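Local coordinates for protein 2-aminomuconate 6-semialdehyde dehydrogenase (Burkholderia cenocepacia, PDB 4U3W) that probably catalyses the NAD-dependent oxidation of 2-aminomuconate 6-semialdehyde to 2-aminomuconate, as a member of the aldehyde dehydrogenase family, at residues Leu24-Asn29 / Cys54-Ala59; Gly167-Trp172 / Glu235-His240; Ala104-Asp109 / Pro202-Leu207; Ala85-Lys90 / His213-Pro218. All coordinates share one frame; numbering follows the deposited sequence.

Interaction 1: residues Leu24-Asn29 / Cys54-Ala59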
loop_
_atom_site.group_PDB
_atom_site.type_symbol
_atom_site.label_atom_id
_atom_site.label_comp_id
_atom_site.label_asym_id
_atom_site.label_seq_id
_atom_site.Cartn_x
_atom_site.Cartn_y
_atom_site.Cartn_z
ATOM N N LEU A 24 -12.724 -18.326 40.934
ATOM C CA LEU A 24 -12.101 -17.886 39.690
ATOM C C LEU A 24 -10.671 -17.450 39.990
ATOM O O LEU A 24 -10.431 -16.463 40.721
ATOM C CB LEU A 24 -12.893 -16.751 39.031
ATOM C CG LEU A 24 -14.365 -17.082 38.677
ATOM C CD1 LEU A 24 -15.029 -15.920 37.927
ATOM C CD2 LEU A 24 -14.456 -18.321 37.809
ATOM N N ARG A 25 -9.750 -18.212 39.426
ATOM C CA ARG A 25 -8.316 -18.049 39.647
ATOM C C ARG A 25 -7.631 -17.281 38.508
ATOM O O ARG A 25 -8.187 -17.169 37.381
ATOM C CB ARG A 25 -7.676 -19.442 39.821
ATOM C CG ARG A 25 -8.136 -20.219 41.097
ATOM C CD ARG A 25 -7.529 -21.641 41.083
ATOM N NE ARG A 25 -7.951 -22.444 42.237
ATOM C CZ ARG A 25 -9.094 -23.119 42.299
ATOM N NH1 ARG A 25 -9.930 -23.103 41.245
ATOM N NH2 ARG A 25 -9.386 -23.838 43.396
ATOM N N HIS A 26 -6.470 -16.699 38.829
ATOM C CA HIS A 26 -5.564 -16.129 37.859
ATOM C C HIS A 26 -4.989 -17.257 37.010
ATOM O O HIS A 26 -5.007 -18.422 37.420
ATOM C CB HIS A 26 -4.396 -15.348 38.532
ATOM C CG HIS A 26 -4.844 -14.500 39.675
ATOM N ND1 HIS A 26 -5.636 -13.385 39.509
ATOM C CD2 HIS A 26 -4.641 -14.646 41.022
ATOM C CE1 HIS A 26 -5.932 -12.885 40.712
ATOM N NE2 HIS A 26 -5.305 -13.611 41.640
ATOM N N TYR A 27 -4.441 -16.905 35.856
ATOM C CA TYR A 27 -3.740 -17.894 35.025
ATOM C C TYR A 27 -2.373 -17.332 34.733
ATOM O O TYR A 27 -2.245 -16.355 34.000
ATOM C CB TYR A 27 -4.499 -18.203 33.726
ATOM C CG TYR A 27 -3.819 -19.284 32.876
ATOM C CD1 TYR A 27 -3.898 -20.623 33.240
ATOM C CD2 TYR A 27 -3.132 -18.964 31.705
ATOM C CE1 TYR A 27 -3.269 -21.641 32.464
ATOM C CE2 TYR A 27 -2.453 -19.993 30.902
ATOM C CZ TYR A 27 -2.554 -21.324 31.318
ATOM O OH TYR A 27 -1.977 -22.355 30.617
ATOM N N ILE A 28 -1.334 -17.906 35.358
ATOM C CA ILE A 28 -0.006 -17.308 35.241
ATOM C C ILE A 28 1.060 -18.356 34.935
ATOM O O ILE A 28 1.155 -19.368 35.642
ATOM C CB ILE A 28 0.332 -16.535 36.559
ATOM C CG1 ILE A 28 -0.682 -15.384 36.790
ATOM C CG2 ILE A 28 1.759 -16.027 36.569
ATOM C CD1 ILE A 28 -0.474 -14.671 38.196
ATOM N N ASN A 29 1.838 -18.137 33.877
ATOM C CA ASN A 29 2.910 -19.066 33.515
ATOM C C ASN A 29 2.399 -20.512 33.360
ATOM O O ASN A 29 2.979 -21.454 33.917
ATOM C CB ASN A 29 4.075 -19.011 34.556
ATOM C CG ASN A 29 5.405 -19.438 33.949
ATOM O OD1 ASN A 29 5.588 -19.373 32.722
ATOM N ND2 ASN A 29 6.366 -19.810 34.799
ATOM N N CYS A 54 -10.477 -14.330 42.752
ATOM C CA CYS A 54 -9.227 -13.989 43.430
ATOM C C CYS A 54 -8.788 -12.557 43.092
ATOM O O CYS A 54 -8.932 -12.088 41.959
ATOM C CB CYS A 54 -8.124 -14.990 43.025
ATOM S SG CYS A 54 -8.501 -16.639 43.623
ATOM N N GLU A 55 -8.152 -11.885 44.030
ATOM C CA GLU A 55 -7.686 -10.510 43.794
ATOM C C GLU A 55 -6.162 -10.416 43.703
ATOM O O GLU A 55 -5.457 -10.684 44.723
ATOM C CB GLU A 55 -8.171 -9.624 44.942
ATOM C CG GLU A 55 -7.660 -8.189 44.912
ATOM C CD GLU A 55 -8.469 -7.307 43.921
ATOM O OE1 GLU A 55 -9.714 -7.432 43.831
ATOM O OE2 GLU A 55 -7.826 -6.536 43.201
ATOM N N ALA A 56 -5.607 -10.012 42.565
ATOM C CA ALA A 56 -4.115 -10.001 42.464
ATOM C C ALA A 56 -3.462 -8.762 43.130
ATOM O O ALA A 56 -3.816 -7.615 42.813
ATOM C CB ALA A 56 -3.682 -10.071 40.995
ATOM N N ASP A 57 -2.534 -8.975 44.062
ATOM C CA ASP A 57 -1.830 -7.837 44.644
ATOM C C ASP A 57 -0.617 -7.501 43.764
ATOM O O ASP A 57 -0.322 -8.204 42.774
ATOM C CB ASP A 57 -1.400 -8.112 46.104
ATOM C CG ASP A 57 -0.337 -9.232 46.242
ATOM O OD1 ASP A 57 0.466 -9.470 45.335
ATOM O OD2 ASP A 57 -0.290 -9.873 47.309
ATOM N N ALA A 58 0.103 -6.446 44.133
ATOM C CA ALA A 58 1.192 -5.957 43.291
ATOM C C ALA A 58 2.343 -6.984 43.081
ATOM O O ALA A 58 2.987 -6.975 42.014
ATOM C CB ALA A 58 1.751 -4.655 43.882
ATOM N N ALA A 59 2.621 -7.831 44.073
ATOM C CA ALA A 59 3.669 -8.865 43.904
ATOM C C ALA A 59 3.218 -9.906 42.862
ATOM O O ALA A 59 4.018 -10.331 42.001
ATOM C CB ALA A 59 4.012 -9.547 45.223
#

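Interaction 2: residues Gly167-Trp172 / Glu235-His240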
loop_
_atom_site.group_PDB
_atom_site.type_symbol
_atom_site.label_atom_id
_atom_site.label_comp_id
_atom_site.label_asym_id
_atom_site.label_seq_id
_atom_site.Cartn_x
_atom_site.Cartn_y
_atom_site.Cartn_z
ATOM N N GLY A 167 0.181 -5.074 28.257
ATOM C CA GLY A 167 -0.754 -5.086 29.359
ATOM C C GLY A 167 -2.135 -4.676 28.828
ATOM O O GLY A 167 -2.246 -3.655 28.154
ATOM N N ILE A 168 -3.159 -5.480 29.123
ATOM C CA ILE A 168 -4.506 -5.305 28.530
ATOM C C ILE A 168 -5.515 -5.139 29.658
ATOM O O ILE A 168 -5.672 -6.032 30.499
ATOM C CB ILE A 168 -4.906 -6.503 27.645
ATOM C CG1 ILE A 168 -3.998 -6.580 26.370
ATOM C CG2 ILE A 168 -6.424 -6.392 27.230
ATOM C CD1 ILE A 168 -4.251 -7.811 25.513
ATOM N N ILE A 169 -6.158 -3.981 29.716
ATOM C CA ILE A 169 -7.152 -3.748 30.736
ATOM C C ILE A 169 -8.518 -3.574 30.040
ATOM O O ILE A 169 -8.687 -2.641 29.261
ATOM C CB ILE A 169 -6.820 -2.543 31.544
ATOM C CG1 ILE A 169 -5.551 -2.854 32.395
ATOM C CG2 ILE A 169 -7.924 -2.219 32.527
ATOM C CD1 ILE A 169 -4.826 -1.659 32.810
ATOM N N SER A 170 -9.455 -4.480 30.262
ATOM C CA SER A 170 -10.654 -4.451 29.400
ATOM C C SER A 170 -11.920 -4.181 30.199
ATOM O O SER A 170 -11.962 -4.395 31.430
ATOM C CB SER A 170 -10.767 -5.760 28.568
ATOM O OG SER A 170 -11.002 -6.845 29.396
ATOM N N PRO A 171 -12.948 -3.636 29.514
ATOM C CA PRO A 171 -14.146 -3.133 30.182
ATOM C C PRO A 171 -15.209 -4.218 30.450
ATOM O O PRO A 171 -15.108 -5.351 29.964
ATOM C CB PRO A 171 -14.677 -2.077 29.180
ATOM C CG PRO A 171 -14.308 -2.669 27.835
ATOM C CD PRO A 171 -12.956 -3.318 28.047
ATOM N N TRP A 172 -16.256 -3.854 31.189
ATOM C CA TRP A 172 -17.290 -4.813 31.526
ATOM C C TRP A 172 -18.444 -4.875 30.510
ATOM O O TRP A 172 -19.330 -5.740 30.621
ATOM C CB TRP A 172 -17.894 -4.502 32.908
ATOM C CG TRP A 172 -18.233 -3.044 33.172
ATOM C CD1 TRP A 172 -17.517 -2.173 33.951
ATOM C CD2 TRP A 172 -19.400 -2.314 32.725
ATOM N NE1 TRP A 172 -18.136 -0.941 33.975
ATOM C CE2 TRP A 172 -19.292 -0.999 33.239
ATOM C CE3 TRP A 172 -20.522 -2.647 31.934
ATOM C CZ2 TRP A 172 -20.267 -0.010 32.999
ATOM C CZ3 TRP A 172 -21.496 -1.660 31.694
ATOM C CH2 TRP A 172 -21.359 -0.355 32.212
ATOM N N GLU A 235 -4.246 -0.789 38.137
ATOM C CA GLU A 235 -3.232 0.236 38.337
ATOM C C GLU A 235 -1.829 -0.346 38.424
ATOM O O GLU A 235 -0.882 0.201 37.836
ATOM C CB GLU A 235 -3.506 1.017 39.624
ATOM C CG GLU A 235 -2.472 2.073 39.870
ATOM C CD GLU A 235 -2.767 2.865 41.126
ATOM O OE1 GLU A 235 -1.843 3.012 41.947
ATOM O OE2 GLU A 235 -3.925 3.279 41.338
ATOM N N PHE A 236 -1.667 -1.423 39.192
ATOM C CA PHE A 236 -0.335 -2.027 39.343
ATOM C C PHE A 236 0.259 -2.401 37.985
ATOM O O PHE A 236 1.463 -2.254 37.732
ATOM C CB PHE A 236 -0.416 -3.268 40.212
ATOM C CG PHE A 236 -1.070 -3.032 41.565
ATOM C CD1 PHE A 236 -1.118 -1.765 42.122
ATOM C CD2 PHE A 236 -1.639 -4.084 42.246
ATOM C CE1 PHE A 236 -1.736 -1.536 43.333
ATOM C CE2 PHE A 236 -2.249 -3.883 43.498
ATOM C CZ PHE A 236 -2.306 -2.590 44.049
ATOM N N LEU A 237 -0.600 -2.931 37.121
ATOM C CA LEU A 237 -0.177 -3.367 35.782
ATOM C C LEU A 237 0.361 -2.181 34.968
ATOM O O LEU A 237 1.418 -2.260 34.331
ATOM C CB LEU A 237 -1.365 -4.046 35.076
ATOM C CG LEU A 237 -1.040 -4.519 33.655
ATOM C CD1 LEU A 237 0.195 -5.473 33.551
ATOM C CD2 LEU A 237 -2.236 -5.225 33.145
ATOM N N THR A 238 -0.341 -1.058 35.011
ATOM C CA THR A 238 0.058 0.113 34.232
ATOM C C THR A 238 1.346 0.768 34.692
ATOM O O THR A 238 2.021 1.403 33.882
ATOM C CB THR A 238 -1.038 1.184 34.273
ATOM O OG1 THR A 238 -1.176 1.646 35.615
ATOM C CG2 THR A 238 -2.380 0.623 33.818
ATOM N N ARG A 239 1.668 0.648 35.995
ATOM C CA ARG A 239 2.877 1.245 36.516
ATOM C C ARG A 239 4.023 0.250 36.474
ATOM O O ARG A 239 5.150 0.560 36.922
ATOM C CB ARG A 239 2.655 1.736 37.951
ATOM C CG ARG A 239 1.616 2.848 38.048
ATOM C CD ARG A 239 1.514 3.369 39.480
ATOM N NE ARG A 239 1.736 2.254 40.400
ATOM C CZ ARG A 239 1.132 2.099 41.567
ATOM N NH1 ARG A 239 0.269 3.009 41.993
ATOM N NH2 ARG A 239 1.402 1.036 42.313
ATOM N N HIS A 240 3.795 -0.951 35.949
ATOM C CA HIS A 240 4.920 -1.899 36.007
ATOM C C HIS A 240 6.060 -1.508 35.043
ATOM O O HIS A 240 5.839 -1.242 33.866
ATOM C CB HIS A 240 4.485 -3.307 35.695
ATOM C CG HIS A 240 5.474 -4.317 36.159
ATOM N ND1 HIS A 240 6.676 -4.542 35.508
ATOM C CD2 HIS A 240 5.469 -5.127 37.244
ATOM C CE1 HIS A 240 7.345 -5.487 36.145
ATOM N NE2 HIS A 240 6.653 -5.833 37.223
#

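Interaction 3: residues Ala104-Asp109 / Pro202-Leu207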
loop_
_atom_site.group_PDB
_atom_site.type_symbol
_atom_site.label_atom_id
_atom_site.label_comp_id
_atom_site.label_asym_id
_atom_site.label_seq_id
_atom_site.Cartn_x
_atom_site.Cartn_y
_atom_site.Cartn_z
ATOM N N ALA A 104 -23.074 -19.012 28.211
ATOM C CA ALA A 104 -23.699 -19.010 29.544
ATOM C C ALA A 104 -22.912 -18.148 30.571
ATOM O O ALA A 104 -23.502 -17.498 31.421
ATOM C CB ALA A 104 -23.832 -20.451 30.056
ATOM N N ALA A 105 -21.582 -18.162 30.468
ATOM C CA ALA A 105 -20.719 -17.349 31.330
ATOM C C ALA A 105 -20.973 -15.858 31.048
ATOM O O ALA A 105 -21.148 -15.067 31.959
ATOM C CB ALA A 105 -19.234 -17.699 31.079
ATOM N N GLU A 106 -21.035 -15.494 29.768
ATOM C CA GLU A 106 -21.234 -14.114 29.391
ATOM C C GLU A 106 -22.605 -13.629 29.858
ATOM O O GLU A 106 -22.719 -12.546 30.449
ATOM C CB GLU A 106 -21.103 -13.948 27.866
ATOM C CG GLU A 106 -20.885 -12.513 27.407
ATOM C CD GLU A 106 -19.426 -12.051 27.616
ATOM O OE1 GLU A 106 -18.756 -12.544 28.534
ATOM O OE2 GLU A 106 -18.948 -11.195 26.855
ATOM N N VAL A 107 -23.643 -14.430 29.600
ATOM C CA VAL A 107 -24.995 -14.128 30.083
ATOM C C VAL A 107 -25.053 -14.001 31.624
ATOM O O VAL A 107 -25.700 -13.076 32.173
ATOM C CB VAL A 107 -25.997 -15.227 29.616
ATOM C CG1 VAL A 107 -27.324 -15.033 30.261
ATOM C CG2 VAL A 107 -26.124 -15.192 28.050
ATOM N N ALA A 108 -24.384 -14.910 32.323
ATOM C CA ALA A 108 -24.455 -14.883 33.802
ATOM C C ALA A 108 -23.847 -13.590 34.363
ATOM O O ALA A 108 -24.429 -12.977 35.269
ATOM C CB ALA A 108 -23.753 -16.108 34.394
ATOM N N ASP A 109 -22.693 -13.166 33.809
ATOM C CA ASP A 109 -22.010 -11.937 34.221
ATOM C C ASP A 109 -22.747 -10.648 33.846
ATOM O O ASP A 109 -22.737 -9.681 34.614
ATOM C CB ASP A 109 -20.609 -11.877 33.596
ATOM C CG ASP A 109 -19.577 -12.711 34.352
ATOM O OD1 ASP A 109 -19.931 -13.471 35.293
ATOM O OD2 ASP A 109 -18.403 -12.658 33.912
ATOM N N PRO A 202 -15.628 -11.336 35.105
ATOM C CA PRO A 202 -14.448 -12.197 35.075
ATOM C C PRO A 202 -14.617 -13.537 34.329
ATOM O O PRO A 202 -13.608 -14.189 34.078
ATOM C CB PRO A 202 -14.210 -12.480 36.578
ATOM C CG PRO A 202 -15.631 -12.480 37.168
ATOM C CD PRO A 202 -16.307 -11.351 36.426
ATOM N N SER A 203 -15.853 -13.978 34.079
ATOM C CA SER A 203 -16.093 -15.403 33.781
ATOM C C SER A 203 -15.656 -15.844 32.389
ATOM O O SER A 203 -14.981 -16.886 32.259
ATOM C CB SER A 203 -17.583 -15.763 33.962
ATOM O OG SER A 203 -17.959 -15.408 35.302
ATOM N N SER A 204 -16.052 -15.104 31.344
ATOM C CA SER A 204 -15.665 -15.520 29.993
ATOM C C SER A 204 -14.153 -15.384 29.754
ATOM O O SER A 204 -13.554 -16.208 29.028
ATOM C CB SER A 204 -16.472 -14.759 28.915
ATOM O OG SER A 204 -16.133 -13.377 28.808
ATOM N N ALA A 205 -13.511 -14.392 30.361
ATOM C CA ALA A 205 -12.033 -14.331 30.265
ATOM C C ALA A 205 -11.355 -15.546 30.948
ATOM O O ALA A 205 -10.336 -16.056 30.473
ATOM C CB ALA A 205 -11.517 -13.003 30.883
ATOM N N THR A 206 -11.932 -16.024 32.053
ATOM C CA THR A 206 -11.385 -17.196 32.709
ATOM C C THR A 206 -11.553 -18.441 31.805
ATOM O O THR A 206 -10.625 -19.267 31.708
ATOM C CB THR A 206 -12.034 -17.454 34.105
ATOM O OG1 THR A 206 -11.953 -16.254 34.900
ATOM C CG2 THR A 206 -11.249 -18.592 34.874
ATOM N N LEU A 207 -12.699 -18.559 31.121
ATOM C CA LEU A 207 -12.883 -19.673 30.183
ATOM C C LEU A 207 -11.890 -19.561 29.069
ATOM O O LEU A 207 -11.355 -20.587 28.556
ATOM C CB LEU A 207 -14.332 -19.666 29.617
ATOM C CG LEU A 207 -15.403 -20.051 30.639
ATOM C CD1 LEU A 207 -16.766 -20.100 29.954
ATOM C CD2 LEU A 207 -15.045 -21.410 31.187
HETATM O O HOH W 1 -17.632 -12.639 31.377
#

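Interaction 4: residues Ala85-Lys90 / His213-Pro218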
loop_
_atom_site.group_PDB
_atom_site.type_symbol
_atom_site.label_atom_id
_atom_site.label_comp_id
_atom_site.label_asym_id
_atom_site.label_seq_id
_atom_site.Cartn_x
_atom_site.Cartn_y
_atom_site.Cartn_z
ATOM N N ALA A 85 -0.451 -17.630 13.315
ATOM C CA ALA A 85 -1.790 -17.732 12.739
ATOM C C ALA A 85 -2.349 -19.087 13.095
ATOM O O ALA A 85 -3.525 -19.220 13.405
ATOM C CB ALA A 85 -1.776 -17.498 11.172
ATOM N N ALA A 86 -1.507 -20.112 13.091
ATOM C CA ALA A 86 -2.019 -21.411 13.461
ATOM C C ALA A 86 -2.451 -21.484 14.934
ATOM O O ALA A 86 -3.429 -22.147 15.234
ATOM C CB ALA A 86 -0.989 -22.498 13.150
ATOM N N TRP A 87 -1.699 -20.860 15.841
ATOM C CA TRP A 87 -2.101 -20.817 17.245
ATOM C C TRP A 87 -3.456 -20.110 17.369
ATOM O O TRP A 87 -4.350 -20.560 18.075
ATOM C CB TRP A 87 -1.039 -20.102 18.098
ATOM C CG TRP A 87 0.107 -20.999 18.563
ATOM C CD1 TRP A 87 1.443 -20.878 18.230
ATOM C CD2 TRP A 87 0.017 -22.146 19.441
ATOM N NE1 TRP A 87 2.177 -21.884 18.843
ATOM C CE2 TRP A 87 1.329 -22.659 19.598
ATOM C CE3 TRP A 87 -1.050 -22.790 20.100
ATOM C CZ2 TRP A 87 1.601 -23.787 20.387
ATOM C CZ3 TRP A 87 -0.777 -23.897 20.911
ATOM C CH2 TRP A 87 0.549 -24.391 21.040
ATOM N N LEU A 88 -3.600 -18.988 16.681
ATOM C CA LEU A 88 -4.839 -18.211 16.806
ATOM C C LEU A 88 -6.083 -18.976 16.287
ATOM O O LEU A 88 -7.178 -18.945 16.924
ATOM C CB LEU A 88 -4.656 -16.863 16.091
ATOM C CG LEU A 88 -4.213 -15.732 17.054
ATOM C CD1 LEU A 88 -2.828 -15.923 17.628
ATOM C CD2 LEU A 88 -4.334 -14.347 16.408
ATOM N N HIS A 89 -5.909 -19.743 15.196
ATOM C CA HIS A 89 -7.000 -20.575 14.750
ATOM C C HIS A 89 -7.278 -21.722 15.723
ATOM O O HIS A 89 -8.425 -22.101 15.898
ATOM C CB HIS A 89 -6.724 -21.131 13.345
ATOM C CG HIS A 89 -7.073 -20.175 12.247
ATOM N ND1 HIS A 89 -8.379 -19.852 11.926
ATOM C CD2 HIS A 89 -6.285 -19.464 11.401
ATOM C CE1 HIS A 89 -8.376 -18.978 10.933
ATOM N NE2 HIS A 89 -7.120 -18.731 10.593
ATOM N N LYS A 90 -6.247 -22.281 16.349
ATOM C CA LYS A 90 -6.486 -23.318 17.372
ATOM C C LYS A 90 -7.295 -22.762 18.533
ATOM O O LYS A 90 -8.155 -23.445 19.101
ATOM C CB LYS A 90 -5.167 -23.861 17.930
ATOM C CG LYS A 90 -4.536 -24.994 17.095
ATOM C CD LYS A 90 -3.234 -25.490 17.760
ATOM C CE LYS A 90 -2.113 -25.707 16.738
ATOM N NZ LYS A 90 -2.136 -26.994 15.968
ATOM N N HIS A 213 -4.902 -22.852 27.898
ATOM C CA HIS A 213 -4.301 -23.988 28.582
ATOM C C HIS A 213 -4.536 -25.302 27.821
ATOM O O HIS A 213 -3.602 -26.077 27.617
ATOM C CB HIS A 213 -4.884 -24.100 30.000
ATOM C CG HIS A 213 -4.108 -25.026 30.882
ATOM N ND1 HIS A 213 -2.784 -24.807 31.189
ATOM C CD2 HIS A 213 -4.457 -26.171 31.514
ATOM C CE1 HIS A 213 -2.344 -25.778 31.970
ATOM N NE2 HIS A 213 -3.342 -26.613 32.195
ATOM N N ASP A 214 -5.780 -25.537 27.382
ATOM C CA ASP A 214 -6.101 -26.799 26.732
ATOM C C ASP A 214 -5.424 -26.938 25.358
ATOM O O ASP A 214 -5.006 -28.041 24.985
ATOM C CB ASP A 214 -7.623 -26.981 26.619
ATOM C CG ASP A 214 -8.268 -27.392 27.940
ATOM O OD1 ASP A 214 -7.535 -27.808 28.882
ATOM O OD2 ASP A 214 -9.519 -27.288 28.049
ATOM N N VAL A 215 -5.229 -25.847 24.628
ATOM C CA VAL A 215 -4.557 -25.981 23.351
ATOM C C VAL A 215 -3.028 -26.008 23.552
ATOM O O VAL A 215 -2.273 -26.261 22.621
ATOM C CB VAL A 215 -4.952 -24.856 22.354
ATOM C CG1 VAL A 215 -6.490 -24.794 22.218
ATOM C CG2 VAL A 215 -4.422 -23.517 22.801
ATOM N N GLY A 216 -2.574 -25.739 24.773
ATOM C CA GLY A 216 -1.153 -25.856 25.073
ATOM C C GLY A 216 -0.311 -24.683 24.616
ATOM O O GLY A 216 0.861 -24.847 24.298
ATOM N N LEU A 217 -0.900 -23.492 24.566
ATOM C CA LEU A 217 -0.093 -22.306 24.335
ATOM C C LEU A 217 1.095 -22.264 25.357
ATOM O O LEU A 217 0.884 -22.556 26.530
ATOM C CB LEU A 217 -0.981 -21.067 24.472
ATOM C CG LEU A 217 -0.397 -19.791 23.882
ATOM C CD1 LEU A 217 -0.437 -19.891 22.328
ATOM C CD2 LEU A 217 -1.239 -18.649 24.407
ATOM N N PRO A 218 2.321 -21.937 24.921
ATOM C CA PRO A 218 3.474 -21.998 25.864
ATOM C C PRO A 218 3.297 -21.170 27.157
ATOM O O PRO A 218 2.645 -20.120 27.153
ATOM C CB PRO A 218 4.625 -21.452 25.038
ATOM C CG PRO A 218 4.261 -21.819 23.588
ATOM C CD PRO A 218 2.762 -21.620 23.534
#

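Interaction 1: residues Leu24-Asn29 / Cys54-Ala59
The imidazole of His26 turns its CE1-NE2 end to the backbone of Cys54-Ala56. Glu55 C lies at the edge of the ring, near its plane. Cys54 O and Ala56 N approach it obliquely, with His26 CE1 3.3 Å from Cys54 O and 3.4 Å from Ala56 N. This is the end of a parallel pair of strands, 23-28 and 49-54, in the small mixed sheet near the N terminus of this aldehyde dehydrogenase subunit. Beyond the pair the second segment runs on into helix 58-76. The two segments are joined by one backbone bond here, from Cys54 N to Leu24 O (2.9 Å, N-H...O 172°). Beyond it the His26 ring lies between the diverging segments. Its CG stands beside the backbone N (chi1 -43°), which brings the ring back to the other segment. NE2 packs against Cys54 CB, and Ala56 CB adds a methyl contact to His26 CE1 at 3.6 Å. Both ring nitrogens have polar partners outside the two segments. ND1 is bonded to His226 N and NE2 to Ser35 OG, which fixes the rotation of the buried ring. Glu55 turns away from this packing and bonds His228. The thiol of Cys54 also lies obliquely to the imidazole, its SG 5.3 Å from the ring centroid, while Arg25 CA approaches the same SG at 4.2 Å.

Interaction 2: residues Gly167-Trp172 / Glu235-His240
Apolar contacts join Ile169 and Gly167 to Leu237 and Thr238. They pack helix 233-238 against the C-terminal end of strand 153-169, in the mixed sheet of what is, by family, the Rossmann-like coenzyme-binding domain. Leu237 CD2 is the central methyl. It lies 4.1 Å from Gly167 CA and equally far from Ile168 N, so it rests against the strand backbone where glycine has no side chain. Ile169 CG1 meets the same methyl at 4.1 Å, and the two side chains slide past each other in opposite directions. Leu237 reaches the strand because its CG is anti to the backbone N (chi1 179°). Ile169 crosses Thr238 at about a right angle.

The hydrogen bonds here lie within segment 235-240. Thr238 OG1 donates to Glu235 O at 2.7 Å, with the hydroxyl tilted 23° from the carbonyl plane. Arg239 N is a second donor to Glu235 O, at 3.2 Å. The hydroxyl bond holds Thr238 in the rotamer that turns its methyl to the strand. Around the contact, strand 245-249 pairs with Gly167 and Ile169, and its Ile246 touches Thr238. The tightest point is methyl to methyl: Ile169 CD1 and Thr238 CG2 are 3.5 Å apart, closer than usual for two carbons.

Interaction 3: residues Ala104-Asp109 / Pro202-Leu207
Asp109 OD2 is gripped by the backbone of Ser203 and by a bridging water. Ser203 N donates to the syn lone pair of Asp109 OD2 at 2.9 Å (N-H...O 160°). The water donates to OD2 at 2.6 Å. The other oxygen, OD1, accepts from Ser203 OG at 2.8 Å, on the syn side but 20° out of the carboxylate plane. One serine thus holds both oxygens of the carboxylate, through its N-H and its hydroxyl. A carboxylate at the first turn of helix 203-214 would also be favoured by the helix dipole.

The same water donates to Glu106 OE1 and accepts from Ser204 N at 2.9 Å, so it links two acids to the start of the helix. Glu106 comes close because its chain bends at chi2. Its OE1 accepts from Ser204 OG at 2.8 Å, on the syn side and out of the carboxylate plane. Next to this polar network, Ala105 CB packs on Leu207 CD1 at 3.6 Å and on Ser203 CB.

Beyond the segments, Glu106 OE2 accepts from Leu176 N, and Asp109 OD1 from Asn41 ND2. Segments 104-109 and 203-207, of helices 99-110 and 203-214, run nearly antiparallel at 157°, their axes coming within 8.7 Å. Helix 175-188 touches Glu106 and Ser204, helix 114-138 adjoins Glu106, and Leu24 of strand 23-28 packs on Pro202 and Ser203.

Interaction 4: residues Ala85-Lys90 / His213-Pro218
Trp87 of helix 81-96 presents one face of its indole to Leu217 and an edge of its six-membered ring to Val215 O. Leu217 CD1 lies over that face, 4.0 Å from the centroid of the six-membered ring and 28° off the normal, in a CH-pi contact. The methyl is equally near Trp87 CD2 and CE3, 3.7 Å from each, and so lies off-centre. The two side chains meet at a slant. Leu217 brings its methyl there with CG anti to the backbone N (chi1 -163°). Pro218 CD lies on the same side of the indole plane, also off-centre, 4.0 Å from Trp87 CZ2.

At the edge, Val215 O lies in the ring plane, 3.3 Å from Trp87 CZ3. Gly216 O stands obliquely to the ring, 3.3 Å from Trp87 CH2. A branch of Val215 completes this side, with CG2 4.1 Å from Trp87 CZ3. Its other branch, CG1, rests on Lys90 O one turn further along the helix.

The indole meets the turn that follows helix 203-214. Gly216 has positive phi (80°) and forms a Schellman motif there. The chain then turns, and Leu217 and Pro218 come alongside the ring. Trp76, at the end of helix 58-76, also meets the Trp87 ring. No hydrogen bond joins the two segments. The contact is thus mainly dispersive, and the ring-edge C-H near Val215 O may add a weak electrostatic attraction.

From the N terminus, interaction 1 closes first, a short loop within the N-terminal sheet that ends at helix 58-76. The other three lie further along the chain. Interaction 4 opens at helix 81-96 and closes after helix 203-214. Interaction 3 opens and closes between those points, so it nests within interaction 4. Interaction 2 opens at strand 153-169 and closes last, at helix 233-238, crossing both. Interaction 1 touches all three: Ala58 N lies 3.5 Å from Phe236 CD2, Leu24 packs on Pro202, and Tyr27 OH probably bonds His213 ND1. Interactions 3 and 4 join helices 99-110 and 81-96 to helix 203-214 and the turn after it. Only interaction 2 involves the large mixed sheet.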